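Local coordinates for suppressor protein STP22 of temperature-sensitive alpha-factor receptor and arginine permease (Saccharomyces cerevisiae, PDB 3R3Q) that probably serves in sorting membrane cargo at endosomes as the Vps23 subunit of ESCRT-I, through a UEV domain linked to recruitment of that complex by ESCRT-0, at residues 14-19 against 32-37; 52-57 against 62-67; 69-74 against 145-150; 78-83 against 110-115; 96-101 against 134-139. The protein carries 1 engineered substitution. All coordinates share one frame; numbering follows the deposited sequence.

Contact 1 (14-19 against 32-37); sequences AVVNWL and TTFHDS. With ZN (zinc ion), chain D; ZN (zinc ion), chain I.
Phe34 reaches from helix 30-43 to the flank of helix 13-23 and meets Val16 and Leu19 with successive atoms of its ring. With chi1 at 172°, CG stands anti to the backbone N, a torsion that carries the ring off its own helix and across the gap between the two. From CB the side chain runs to Phe34 CD1, which lies 4.1 Å from Leu19 CD2 and equally far from Leu19 CG. One atom further, Phe34 CE1 is 3.6 Å from Val16 O, and this carbonyl stands at the ring edge, near the ring plane. At the tip, Phe34 CZ touches Val16 CG1 at 3.9 Å, again edge-on and in plane. The ring is thus wedged by its rim against a backbone oxygen and a valine methyl, while the leucine methyl approaches obliquely. With a serine in place of this phenylalanine, Val16 CG1 and Leu19 CD2 would probably lose their aromatic partner and a gap open between the helices. Elsewhere on helix 30-43, Thr32 OG1 binds one zinc ion at 2.1 Å, a site shared with Asp29, and His35 NE2 binds another at 2.0 Å; His35 ND1 donates to Asp36 OD1 almost in the imidazole plane. The two short helical segments run roughly antiparallel (153°), with axes 10.9 Å apart, a wide spacing that the Phe34 ring spans. Ile23, further along helix 13-23, also touches Phe34, while Leu19 and Ser37 rest on Leu65 of strand 61-72, setting both helices beside the sheet.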
# COMPACT_ATOMS: atom_id res chain seq x y z
N ALA A 14 7.49 -1.84 -21.12
CA ALA A 14 6.21 -1.23 -21.46
C ALA A 14 5.53 -0.61 -20.24
O ALA A 14 4.87 0.43 -20.35
CB ALA A 14 5.29 -2.23 -22.13
N VAL A 15 5.68 -1.25 -19.09
CA VAL A 15 5.08 -0.76 -17.85
C VAL A 15 5.81 0.47 -17.33
O VAL A 15 5.17 1.43 -16.87
CB VAL A 15 5.04 -1.85 -16.78
CG1 VAL A 15 4.46 -1.29 -15.49
CG2 VAL A 15 4.19 -3.03 -17.26
N VAL A 16 7.14 0.46 -17.41
CA VAL A 16 7.90 1.64 -17.01
C VAL A 16 7.44 2.87 -17.78
O VAL A 16 7.22 3.94 -17.21
CB VAL A 16 9.41 1.44 -17.25
CG1 VAL A 16 10.18 2.72 -16.93
CG2 VAL A 16 9.92 0.29 -16.41
N ASN A 17 7.29 2.74 -19.09
CA ASN A 17 6.94 3.91 -19.88
C ASN A 17 5.51 4.36 -19.69
O ASN A 17 5.21 5.56 -19.69
CB ASN A 17 7.27 3.65 -21.35
CG ASN A 17 8.75 3.43 -21.54
OD1 ASN A 17 9.56 4.18 -20.99
ND2 ASN A 17 9.11 2.39 -22.27
N TRP A 18 4.62 3.39 -19.52
CA TRP A 18 3.23 3.71 -19.22
C TRP A 18 3.15 4.45 -17.88
O TRP A 18 2.41 5.43 -17.74
CB TRP A 18 2.41 2.42 -19.20
CG TRP A 18 1.07 2.58 -18.56
CD1 TRP A 18 -0.09 2.94 -19.17
CD2 TRP A 18 0.76 2.39 -17.17
NE1 TRP A 18 -1.12 2.99 -18.25
CE2 TRP A 18 -0.62 2.65 -17.02
CE3 TRP A 18 1.50 2.02 -16.05
CZ2 TRP A 18 -1.26 2.56 -15.78
CZ3 TRP A 18 0.86 1.94 -14.83
CH2 TRP A 18 -0.51 2.21 -14.71
N LEU A 19 3.93 3.98 -16.91
CA LEU A 19 3.92 4.58 -15.57
C LEU A 19 4.34 6.04 -15.66
O LEU A 19 3.69 6.92 -15.11
CB LEU A 19 4.87 3.80 -14.64
CG LEU A 19 4.82 4.09 -13.14
CD1 LEU A 19 3.49 3.63 -12.56
CD2 LEU A 19 5.95 3.37 -12.46
N THR A 32 9.16 12.29 -8.29
CA THR A 32 9.16 11.51 -7.06
C THR A 32 8.12 10.40 -7.10
O THR A 32 8.39 9.28 -6.65
CB THR A 32 8.95 12.45 -5.85
OG1 THR A 32 10.09 13.32 -5.76
CG2 THR A 32 8.79 11.67 -4.55
N THR A 33 6.95 10.69 -7.64
CA THR A 33 5.91 9.67 -7.71
C THR A 33 6.36 8.53 -8.62
O THR A 33 6.23 7.36 -8.27
CB THR A 33 4.56 10.27 -8.14
OG1 THR A 33 4.15 11.25 -7.17
CG2 THR A 33 3.50 9.19 -8.20
N PHE A 34 6.94 8.88 -9.77
CA PHE A 34 7.45 7.87 -10.69
C PHE A 34 8.55 7.04 -10.04
O PHE A 34 8.49 5.81 -10.03
CB PHE A 34 7.95 8.54 -11.97
CG PHE A 34 8.67 7.61 -12.91
CD1 PHE A 34 7.95 6.69 -13.66
CD2 PHE A 34 10.04 7.64 -13.02
CE1 PHE A 34 8.60 5.82 -14.53
CE2 PHE A 34 10.70 6.78 -13.89
CZ PHE A 34 9.97 5.87 -14.65
N HIS A 35 9.56 7.71 -9.50
CA HIS A 35 10.64 6.95 -8.93
C HIS A 35 10.14 6.02 -7.82
O HIS A 35 10.49 4.84 -7.79
CB HIS A 35 11.74 7.81 -8.32
CG HIS A 35 12.74 6.97 -7.60
ND1 HIS A 35 12.58 6.57 -6.29
CD2 HIS A 35 13.84 6.34 -8.06
CE1 HIS A 35 13.56 5.74 -5.97
NE2 HIS A 35 14.33 5.58 -7.03
N ASP A 36 9.36 6.56 -6.90
CA ASP A 36 9.00 5.81 -5.70
C ASP A 36 8.08 4.66 -6.02
O ASP A 36 8.15 3.61 -5.40
CB ASP A 36 8.38 6.73 -4.63
CG ASP A 36 9.41 7.65 -3.98
OD1 ASP A 36 10.50 7.82 -4.56
OD2 ASP A 36 9.12 8.18 -2.89
N SER A 37 7.21 4.86 -7.01
CA SER A 37 6.31 3.79 -7.46
C SER A 37 7.10 2.65 -8.09
O SER A 37 6.87 1.48 -7.79
CB SER A 37 5.26 4.34 -8.44
OG SER A 37 4.41 5.25 -7.77
ZN ZN D . 15.80 4.19 -7.29
ZN ZN I . 10.20 15.43 -5.51

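Contact 2 (52-57 against 62-67); sequences RVFTHS and QLLLSI
Gln62 pairs with Phe54 through its backbone and with His56 through its side chain. Gln62 N donates to Phe54 O at 2.8 Å, and Phe54 N returns a bond of the same length to Gln62 O, making this an antiparallel hydrogen-bonded pair. The glutamine chain runs out extended, its CG opposite the backbone N (chi1 -177°), and brings OE1 to the edge of the His56 ring. NE2 of His56 donates to Gln62 OE1 at 2.8 Å in a fairly straight bond (160°), with the oxygen close to the imidazole plane but the nitrogen tilted from the amide plane. The same imidazole has Phe54 CD1 over the centre of one face, which restricts its rotation from a second direction. Leu63 follows as a non-hydrogen-bonded pair with Val53, the CA atoms 4.2 Å apart; their side chains share one face of the sheet, where Leu63 CD1 meets Val53 CG2 at 4.3 Å. These pairings define the beta hairpin of strands 47-55 and 61-72, which opens the four-stranded antiparallel sheet of the UEV fold; the short strand segments are well off antiparallel, at 120°. Leu64 then restores the hydrogen-bonded pattern: its N donates to Arg52 O at 2.9 Å, and its O accepts from Arg52 N. On the face shared by Arg52, Phe54, Gln62 and Leu64, Leu64 CD1 packs against Phe54 CB at 3.8 Å, while the Phe54 ring goes on to an edge-to-face meeting with Trp88. Further along, Ser66 OG is hydrogen-bonded to Met87 O of strand 82-88.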
# COMPACT_ATOMS: atom_id res chain seq x y z
N ARG A 52 -7.04 4.21 -11.57
CA ARG A 52 -8.43 4.09 -11.19
C ARG A 52 -8.96 5.44 -10.78
O ARG A 52 -8.22 6.26 -10.25
CB ARG A 52 -8.57 3.16 -9.98
CG ARG A 52 -8.37 1.68 -10.29
CD ARG A 52 -9.54 1.18 -11.12
NE ARG A 52 -9.53 -0.26 -11.37
CZ ARG A 52 -8.91 -0.84 -12.40
NH1 ARG A 52 -9.00 -2.16 -12.58
NH2 ARG A 52 -8.20 -0.11 -13.25
N VAL A 53 -10.26 5.65 -10.98
CA VAL A 53 -10.89 6.85 -10.47
C VAL A 53 -11.25 6.66 -8.99
O VAL A 53 -12.04 5.79 -8.64
CB VAL A 53 -12.16 7.21 -11.27
CG1 VAL A 53 -12.78 8.49 -10.73
CG2 VAL A 53 -11.82 7.40 -12.73
N PHE A 54 -10.61 7.46 -8.14
CA PHE A 54 -10.83 7.43 -6.71
C PHE A 54 -12.03 8.31 -6.41
O PHE A 54 -12.16 9.40 -6.98
CB PHE A 54 -9.58 7.99 -6.02
CG PHE A 54 -9.61 7.91 -4.51
CD1 PHE A 54 -10.00 8.99 -3.74
CD2 PHE A 54 -9.17 6.77 -3.87
CE1 PHE A 54 -9.98 8.91 -2.35
CE2 PHE A 54 -9.16 6.69 -2.49
CZ PHE A 54 -9.57 7.76 -1.73
N THR A 55 -12.91 7.86 -5.53
CA THR A 55 -14.00 8.71 -5.09
C THR A 55 -13.70 9.27 -3.71
O THR A 55 -13.63 8.52 -2.74
CB THR A 55 -15.34 7.96 -5.07
OG1 THR A 55 -15.67 7.53 -6.39
CG2 THR A 55 -16.45 8.87 -4.55
N HIS A 56 -13.53 10.58 -3.63
CA HIS A 56 -13.29 11.23 -2.34
C HIS A 56 -14.55 11.31 -1.49
O HIS A 56 -15.67 11.16 -1.99
CB HIS A 56 -12.70 12.62 -2.53
CG HIS A 56 -11.29 12.62 -3.03
ND1 HIS A 56 -10.20 12.63 -2.18
CD2 HIS A 56 -10.78 12.61 -4.28
CE1 HIS A 56 -9.09 12.62 -2.89
NE2 HIS A 56 -9.41 12.61 -4.17
N SER A 57 -14.35 11.54 -0.20
CA SER A 57 -15.47 11.59 0.74
C SER A 57 -16.58 12.54 0.28
O SER A 57 -17.77 12.20 0.39
CB SER A 57 -14.95 12.01 2.11
OG SER A 57 -16.01 12.04 3.04
N GLN A 62 -11.32 11.47 -8.71
CA GLN A 62 -9.97 11.83 -9.10
C GLN A 62 -9.22 10.63 -9.64
O GLN A 62 -9.06 9.63 -8.95
CB GLN A 62 -9.22 12.41 -7.90
CG GLN A 62 -7.81 12.88 -8.26
CD GLN A 62 -7.06 13.40 -7.06
OE1 GLN A 62 -7.32 13.00 -5.92
NE2 GLN A 62 -6.09 14.26 -7.32
N LEU A 63 -8.76 10.73 -10.88
CA LEU A 63 -7.94 9.66 -11.43
C LEU A 63 -6.60 9.58 -10.70
O LEU A 63 -5.90 10.58 -10.58
CB LEU A 63 -7.70 9.92 -12.92
CG LEU A 63 -6.89 8.86 -13.66
CD1 LEU A 63 -7.67 7.57 -13.76
CD2 LEU A 63 -6.52 9.39 -15.04
N LEU A 64 -6.26 8.39 -10.22
CA LEU A 64 -5.01 8.21 -9.47
C LEU A 64 -4.33 6.92 -9.87
O LEU A 64 -4.96 5.99 -10.36
CB LEU A 64 -5.27 8.16 -7.96
CG LEU A 64 -5.72 9.46 -7.28
CD1 LEU A 64 -5.98 9.18 -5.79
CD2 LEU A 64 -4.69 10.55 -7.42
N LEU A 65 -3.02 6.88 -9.65
CA LEU A 65 -2.29 5.63 -9.67
C LEU A 65 -2.58 4.82 -8.41
O LEU A 65 -2.54 5.35 -7.28
CB LEU A 65 -0.79 5.90 -9.78
CG LEU A 65 0.16 4.70 -9.70
CD1 LEU A 65 0.10 3.89 -10.98
CD2 LEU A 65 1.58 5.21 -9.45
N SER A 66 -2.84 3.53 -8.61
CA SER A 66 -3.07 2.58 -7.53
C SER A 66 -2.10 1.40 -7.70
O SER A 66 -1.80 0.99 -8.82
CB SER A 66 -4.53 2.10 -7.55
OG SER A 66 -4.77 1.13 -6.54
N ILE A 67 -1.61 0.88 -6.59
CA ILE A 67 -0.70 -0.27 -6.63
C ILE A 67 -1.34 -1.35 -5.79
O ILE A 67 -1.72 -1.11 -4.64
CB ILE A 67 0.69 0.10 -6.11
CG1 ILE A 67 1.36 1.05 -7.12
CG2 ILE A 67 1.55 -1.15 -5.92
CD1 ILE A 67 2.59 1.74 -6.57

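Contact 3 (69-74 against 145-150); sequences GTISTG and MVVQEL
The packing of helix 143-152 on the antiparallel sheet of the UEV domain passes here through Ile71, which touches Val147 and Leu150 with separate branches. Those two residues lie three positions apart, close to one turn of the helix, so a single isoleucine can address both. Ile71 CG2 meets Val147 CG1 at 4.0 Å, an ordinary apolar contact. The longer branch fits far more tightly: Ile71 CD1 lies 3.4 Å from Leu150 CG and equally near Leu150 CD2, shorter than usual for carbon pairs, with the side chains crossing at about a right angle. CG1 of Ile71 is lodged between the backbone N and the carbonyl carbon (chi1 59°), a congested rotamer that sends CD1 toward the leucine and leaves CG2 for the valine. All three residues are buried. Beyond Ile71 the strand ends in an ST turn, in which Gly74 N donates to Ser72 OG at 3.0 Å. Val147 also touches Met87 of strand 82-88 and Leu150 touches Ile100 of strand 99-102, and the helix therefore bears on three consecutive strands. A helix laid across a four-stranded antiparallel sheet in this way is characteristic of the ubiquitin-conjugating-enzyme fold that UEV domains share.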
# COMPACT_ATOMS: atom_id res chain seq x y z
N GLY A 69 -2.06 -5.86 -5.00
CA GLY A 69 -1.48 -7.19 -5.02
C GLY A 69 -1.55 -7.76 -3.63
O GLY A 69 -2.56 -7.63 -2.95
N THR A 70 -0.46 -8.40 -3.20
CA THR A 70 -0.44 -9.02 -1.88
C THR A 70 0.83 -8.66 -1.13
O THR A 70 1.85 -8.32 -1.74
CB THR A 70 -0.50 -10.55 -1.98
OG1 THR A 70 0.64 -11.02 -2.71
CG2 THR A 70 -1.78 -11.01 -2.70
N ILE A 71 0.77 -8.73 0.19
CA ILE A 71 1.96 -8.59 1.01
C ILE A 71 2.10 -9.81 1.91
O ILE A 71 1.12 -10.46 2.24
CB ILE A 71 1.91 -7.32 1.86
CG1 ILE A 71 0.69 -7.35 2.78
CG2 ILE A 71 1.91 -6.08 0.96
CD1 ILE A 71 0.78 -6.43 3.96
N SER A 72 3.34 -10.10 2.29
CA SER A 72 3.65 -11.35 2.99
C SER A 72 3.22 -11.37 4.46
O SER A 72 3.39 -10.39 5.18
CB SER A 72 5.15 -11.62 2.91
OG SER A 72 5.47 -12.81 3.60
N THR A 73 2.66 -12.50 4.89
CA THR A 73 2.36 -12.73 6.29
C THR A 73 3.55 -13.28 7.07
O THR A 73 3.50 -13.35 8.30
CB THR A 73 1.31 -13.81 6.44
OG1 THR A 73 1.81 -15.00 5.82
CG2 THR A 73 -0.01 -13.41 5.79
N GLY A 74 4.58 -13.72 6.36
CA GLY A 74 5.71 -14.38 7.00
C GLY A 74 5.44 -15.84 7.30
O GLY A 74 6.15 -16.46 8.10
N MET A 145 8.77 2.07 2.58
CA MET A 145 8.71 2.12 4.04
C MET A 145 7.31 1.85 4.55
O MET A 145 7.15 1.21 5.59
CB MET A 145 9.22 3.46 4.54
CG MET A 145 10.70 3.67 4.27
SD MET A 145 11.22 5.30 4.83
CE MET A 145 11.13 5.11 6.60
N VAL A 146 6.30 2.33 3.83
CA VAL A 146 4.92 2.11 4.25
C VAL A 146 4.59 0.62 4.17
O VAL A 146 3.99 0.06 5.10
CB VAL A 146 3.92 2.95 3.42
CG1 VAL A 146 2.50 2.60 3.81
CG2 VAL A 146 4.16 4.45 3.63
N VAL A 147 4.97 -0.03 3.08
CA VAL A 147 4.70 -1.46 2.93
C VAL A 147 5.51 -2.30 3.93
O VAL A 147 4.99 -3.26 4.49
CB VAL A 147 4.93 -1.92 1.49
CG1 VAL A 147 4.81 -3.42 1.38
CG2 VAL A 147 3.92 -1.21 0.58
N GLN A 148 6.77 -1.93 4.17
CA GLN A 148 7.56 -2.62 5.19
C GLN A 148 6.90 -2.49 6.56
O GLN A 148 6.84 -3.46 7.32
CB GLN A 148 8.99 -2.07 5.24
CG GLN A 148 9.80 -2.38 3.99
CD GLN A 148 11.15 -1.69 3.96
OE1 GLN A 148 11.30 -0.57 4.43
NE2 GLN A 148 12.13 -2.36 3.37
N GLU A 149 6.38 -1.32 6.88
CA GLU A 149 5.72 -1.19 8.18
C GLU A 149 4.46 -2.04 8.23
O GLU A 149 4.19 -2.69 9.24
CB GLU A 149 5.38 0.26 8.50
CG GLU A 149 4.71 0.37 9.87
CD GLU A 149 4.87 1.73 10.48
OE1 GLU A 149 3.85 2.37 10.75
OE2 GLU A 149 6.03 2.17 10.66
N LEU A 150 3.69 -2.04 7.15
CA LEU A 150 2.47 -2.84 7.08
C LEU A 150 2.78 -4.30 7.37
O LEU A 150 2.09 -4.96 8.15
CB LEU A 150 1.82 -2.69 5.71
CG LEU A 150 0.50 -3.42 5.50
CD1 LEU A 150 -0.51 -2.99 6.55
CD2 LEU A 150 -0.03 -3.14 4.10

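Contact 4 (78-83 against 110-115); sequences SSPHSI and NTISSS
Neither backbone is regular where Pro80 meets Thr111 and Ile112: residues 78-81 form the approach to strand 82-88, and the other segment, 110-115, belongs to an irregular loop. The chains come nearest at Pro80 and Ile112, whose CA atoms are 6.2 Å apart, a separation bridged mainly by side chains. The pyrrolidine ring of Pro80 presents two corners. Pro80 CG touches Thr111 CG2 at 3.6 Å, and Pro80 CB lies 4.0 Å from Ile112 CG1. The methyl of Thr111 faces the proline, while its OG1 is hydrogen-bonded to Asp108 OD1. Pro80 thus ties the connection of the beta hairpin 61-72/82-88 to the long loop between strand 99-102 and helix 118-121; on the hairpin side, its carbonyl O accepts from Thr73 OG1. In Ile112 a chi1 of -65° turns CG1 away from the carbonyl carbon, directing this branch between Pro80 and the strand. Ile112 CD1 then meets Ile83 CG1 at 4.1 Å, the two isoleucines crossing at a slant. Ile83 pairs through its backbone with Ile71 of strand 61-72 and also touches Leu154, whereas Ile112 has Phe107 beside it.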
# COMPACT_ATOMS: atom_id res chain seq x y z
N SER A 78 0.83 -24.70 4.61
CA SER A 78 -0.63 -24.70 4.65
C SER A 78 -1.17 -23.42 5.29
O SER A 78 -2.38 -23.18 5.29
CB SER A 78 -1.16 -25.92 5.40
OG SER A 78 -0.90 -27.11 4.66
N SER A 79 -0.27 -22.61 5.84
CA SER A 79 -0.66 -21.36 6.48
C SER A 79 -0.95 -20.28 5.45
O SER A 79 -0.47 -20.37 4.32
CB SER A 79 0.47 -20.86 7.38
OG SER A 79 0.82 -21.83 8.36
N PRO A 80 -1.72 -19.25 5.83
CA PRO A 80 -1.89 -18.11 4.92
C PRO A 80 -0.55 -17.46 4.64
O PRO A 80 0.23 -17.19 5.56
CB PRO A 80 -2.78 -17.16 5.72
CG PRO A 80 -3.54 -18.05 6.64
CD PRO A 80 -2.58 -19.15 7.01
N HIS A 81 -0.30 -17.18 3.37
CA HIS A 81 1.00 -16.72 2.93
C HIS A 81 1.02 -15.23 2.64
O HIS A 81 2.06 -14.58 2.72
CB HIS A 81 1.40 -17.50 1.68
CG HIS A 81 2.68 -17.06 1.07
ND1 HIS A 81 3.89 -17.17 1.72
CD2 HIS A 81 2.96 -16.51 -0.14
CE1 HIS A 81 4.85 -16.69 0.95
NE2 HIS A 81 4.31 -16.29 -0.19
N SER A 82 -0.14 -14.68 2.28
CA SER A 82 -0.18 -13.27 1.93
C SER A 82 -1.56 -12.67 2.15
O SER A 82 -2.56 -13.38 2.27
CB SER A 82 0.30 -13.05 0.49
OG SER A 82 -0.61 -13.62 -0.44
N ILE A 83 -1.59 -11.34 2.22
CA ILE A 83 -2.82 -10.60 2.43
C ILE A 83 -2.98 -9.65 1.25
O ILE A 83 -2.03 -8.98 0.88
CB ILE A 83 -2.76 -9.80 3.74
CG1 ILE A 83 -2.75 -10.77 4.93
CG2 ILE A 83 -3.93 -8.83 3.86
CD1 ILE A 83 -2.51 -10.11 6.26
N ASN A 110 -11.73 -16.67 7.05
CA ASN A 110 -11.91 -17.96 7.70
C ASN A 110 -10.62 -18.75 7.95
O ASN A 110 -10.65 -19.85 8.49
CB ASN A 110 -12.90 -18.82 6.92
CG ASN A 110 -14.31 -18.25 6.97
OD1 ASN A 110 -14.88 -18.08 8.05
ND2 ASN A 110 -14.88 -17.96 5.81
N THR A 111 -9.48 -18.17 7.57
CA THR A 111 -8.19 -18.84 7.71
C THR A 111 -7.18 -17.95 8.41
O THR A 111 -6.44 -18.39 9.29
CB THR A 111 -7.60 -19.24 6.35
OG1 THR A 111 -8.59 -19.90 5.56
CG2 THR A 111 -6.40 -20.16 6.53
N ILE A 112 -7.12 -16.69 7.99
CA ILE A 112 -6.24 -15.72 8.63
C ILE A 112 -6.67 -15.54 10.07
O ILE A 112 -7.83 -15.27 10.36
CB ILE A 112 -6.26 -14.36 7.91
CG1 ILE A 112 -5.67 -14.49 6.50
CG2 ILE A 112 -5.48 -13.32 8.72
CD1 ILE A 112 -5.93 -13.29 5.62
N SER A 113 -5.72 -15.72 10.98
CA SER A 113 -6.01 -15.69 12.40
C SER A 113 -6.39 -14.28 12.85
O SER A 113 -5.80 -13.30 12.41
CB SER A 113 -4.79 -16.18 13.19
OG SER A 113 -5.03 -16.12 14.58
N SER A 114 -7.39 -14.19 13.72
CA SER A 114 -7.69 -12.91 14.36
C SER A 114 -6.53 -12.47 15.24
O SER A 114 -6.53 -11.35 15.76
CB SER A 114 -8.99 -12.99 15.16
OG SER A 114 -8.96 -14.07 16.08
N SER A 115 -5.53 -13.33 15.40
CA SER A 115 -4.33 -13.00 16.16
C SER A 115 -3.48 -11.94 15.45
O SER A 115 -2.71 -11.23 16.09
CB SER A 115 -3.49 -14.26 16.43
OG SER A 115 -4.20 -15.14 17.29

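Contact 5 (96-101 against 134-139); sequences KPPFIS and HAWDPA. Engineered in segment 134-139: Ala135 (natural residue Cys).
The indole N-H of Trp136 is hydrogen-bonded to Pro94 O, a bond consistent with a fixed orientation of the ring that lies against Pro97. With the ring nitrogen held at one side, the broad surface of the indole is turned to the proline. Pro97 CB sits over one face, 3.7 Å from the centroid of the six-membered ring of Trp136 and just 16° off its normal, a well-formed CH-pi contact. Pro97 CB is also 3.6 Å from Trp136 CD2, at the seam of the two fused rings. Pro97 CD extends the overlap to the five-membered ring, 3.9 Å from Trp136 CD1, and the two side chains run past each other in opposite senses. At the far end of the indole, Trp136 CH2 approaches Pro98 CD obliquely at 4.2 Å. The tryptophan's first torsion (chi1 -175°) extends the indole out from its loop and across Pro97, with Pro98 at the far end. Were the indole cut back to an alanine, Pro97 would be likely to lose its aromatic cover and Pro94 O this donor. Segment 96-98 leads directly into strand 99-102, the last of the four antiparallel strands, while 134-139 lies in the loop ahead of helix 143-152. Val146 of that helix touches both Trp136 and Pro98, and Pro98 in turn reaches Met87 of strand 82-88, placing the contact where loop, helix and sheet converge.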
# COMPACT_ATOMS: atom_id res chain seq x y z
N LYS A 96 1.59 14.22 0.94
CA LYS A 96 0.57 13.35 1.50
C LYS A 96 0.97 11.90 1.28
O LYS A 96 1.44 11.55 0.20
CB LYS A 96 -0.76 13.62 0.82
CG LYS A 96 -1.27 15.04 1.05
CD LYS A 96 -2.72 15.20 0.64
CE LYS A 96 -3.22 16.61 0.92
NZ LYS A 96 -4.67 16.76 0.61
N PRO A 97 0.78 11.05 2.29
CA PRO A 97 1.18 9.65 2.18
C PRO A 97 0.16 8.84 1.40
O PRO A 97 -0.98 9.29 1.21
CB PRO A 97 1.19 9.19 3.64
CG PRO A 97 0.13 10.00 4.27
CD PRO A 97 0.23 11.36 3.62
N PRO A 98 0.53 7.63 0.98
CA PRO A 98 -0.43 6.74 0.32
C PRO A 98 -1.57 6.33 1.24
O PRO A 98 -1.39 6.27 2.46
CB PRO A 98 0.42 5.51 -0.01
CG PRO A 98 1.49 5.51 1.05
CD PRO A 98 1.83 6.97 1.19
N PHE A 99 -2.73 6.08 0.64
CA PHE A 99 -3.85 5.39 1.29
C PHE A 99 -3.62 3.90 1.13
O PHE A 99 -3.24 3.45 0.05
CB PHE A 99 -5.17 5.68 0.59
CG PHE A 99 -5.58 7.13 0.56
CD1 PHE A 99 -6.18 7.71 1.66
CD2 PHE A 99 -5.43 7.87 -0.60
CE1 PHE A 99 -6.58 9.03 1.62
CE2 PHE A 99 -5.84 9.20 -0.65
CZ PHE A 99 -6.41 9.78 0.46
N ILE A 100 -3.86 3.12 2.18
CA ILE A 100 -3.68 1.68 2.14
C ILE A 100 -4.96 1.00 2.60
O ILE A 100 -5.49 1.35 3.64
CB ILE A 100 -2.57 1.25 3.11
CG1 ILE A 100 -1.29 2.03 2.84
CG2 ILE A 100 -2.32 -0.24 3.00
CD1 ILE A 100 -0.71 1.75 1.49
N SER A 101 -5.46 0.04 1.83
CA SER A 101 -6.64 -0.70 2.22
C SER A 101 -6.42 -2.19 2.08
O SER A 101 -5.54 -2.64 1.35
CB SER A 101 -7.83 -0.29 1.36
OG SER A 101 -7.63 -0.72 0.02
N HIS A 134 1.23 8.49 11.04
CA HIS A 134 1.07 9.49 12.10
C HIS A 134 2.38 10.19 12.44
O HIS A 134 2.43 11.03 13.34
CB HIS A 134 0.49 8.88 13.36
CG HIS A 134 -0.84 8.25 13.14
ND1 HIS A 134 -1.16 7.00 13.62
CD2 HIS A 134 -1.93 8.70 12.48
CE1 HIS A 134 -2.40 6.70 13.26
NE2 HIS A 134 -2.88 7.72 12.56
N ALA A 135 3.44 9.79 11.75
CA ALA A 135 4.74 10.42 11.89
C ALA A 135 5.31 10.68 10.50
O ALA A 135 6.51 10.68 10.31
CB ALA A 135 5.67 9.52 12.68
N TRP A 136 4.43 10.89 9.53
CA TRP A 136 4.83 11.01 8.14
C TRP A 136 5.78 12.18 7.92
O TRP A 136 5.50 13.30 8.32
CB TRP A 136 3.59 11.16 7.26
CG TRP A 136 3.90 11.16 5.82
CD1 TRP A 136 3.80 12.22 4.96
CD2 TRP A 136 4.39 10.06 5.06
NE1 TRP A 136 4.19 11.83 3.70
CE2 TRP A 136 4.56 10.51 3.73
CE3 TRP A 136 4.70 8.73 5.36
CZ2 TRP A 136 5.02 9.68 2.71
CZ3 TRP A 136 5.16 7.91 4.35
CH2 TRP A 136 5.31 8.39 3.04
N ASP A 137 6.91 11.89 7.27
CA ASP A 137 7.95 12.88 7.04
C ASP A 137 8.25 12.84 5.54
O ASP A 137 9.08 12.05 5.09
CB ASP A 137 9.16 12.50 7.88
CG ASP A 137 10.18 13.60 7.99
OD1 ASP A 137 9.94 14.72 7.50
OD2 ASP A 137 11.24 13.30 8.58
N PRO A 138 7.54 13.67 4.76
CA PRO A 138 7.57 13.60 3.29
C PRO A 138 8.96 13.48 2.67
O PRO A 138 9.17 12.63 1.79
CB PRO A 138 6.94 14.93 2.88
CG PRO A 138 5.92 15.18 3.94
CD PRO A 138 6.53 14.64 5.23
N ALA A 139 9.90 14.30 3.11
CA ALA A 139 11.21 14.33 2.48
C ALA A 139 11.99 13.03 2.70
O ALA A 139 12.81 12.64 1.86
CB ALA A 139 12.00 15.53 2.98

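Contacts 2 to 5 all reach the one sheet, while contact 1 sets the two N-terminal helices beside it. Contacts 1 and 2 have centres about 17 Å apart and join where Leu19 CD1 packs on Leu65 CD1 at 3.7 Å. Contacts 2 and 5 meet through Phe54 and Phe99. Contacts 4 and 5 both fall inside the loop closed by contact 3, and Val146 CG2 touches Trp136 CZ3 at 3.7 Å. Contact 4 touches contact 3 through strand pairing at Ile71 and Ile83, yet its centre lies about 32 Å from that of contact 1. Zinc ions are bound at contact 1, and another lies about 4 Å from the Pro80 side chain of contact 4.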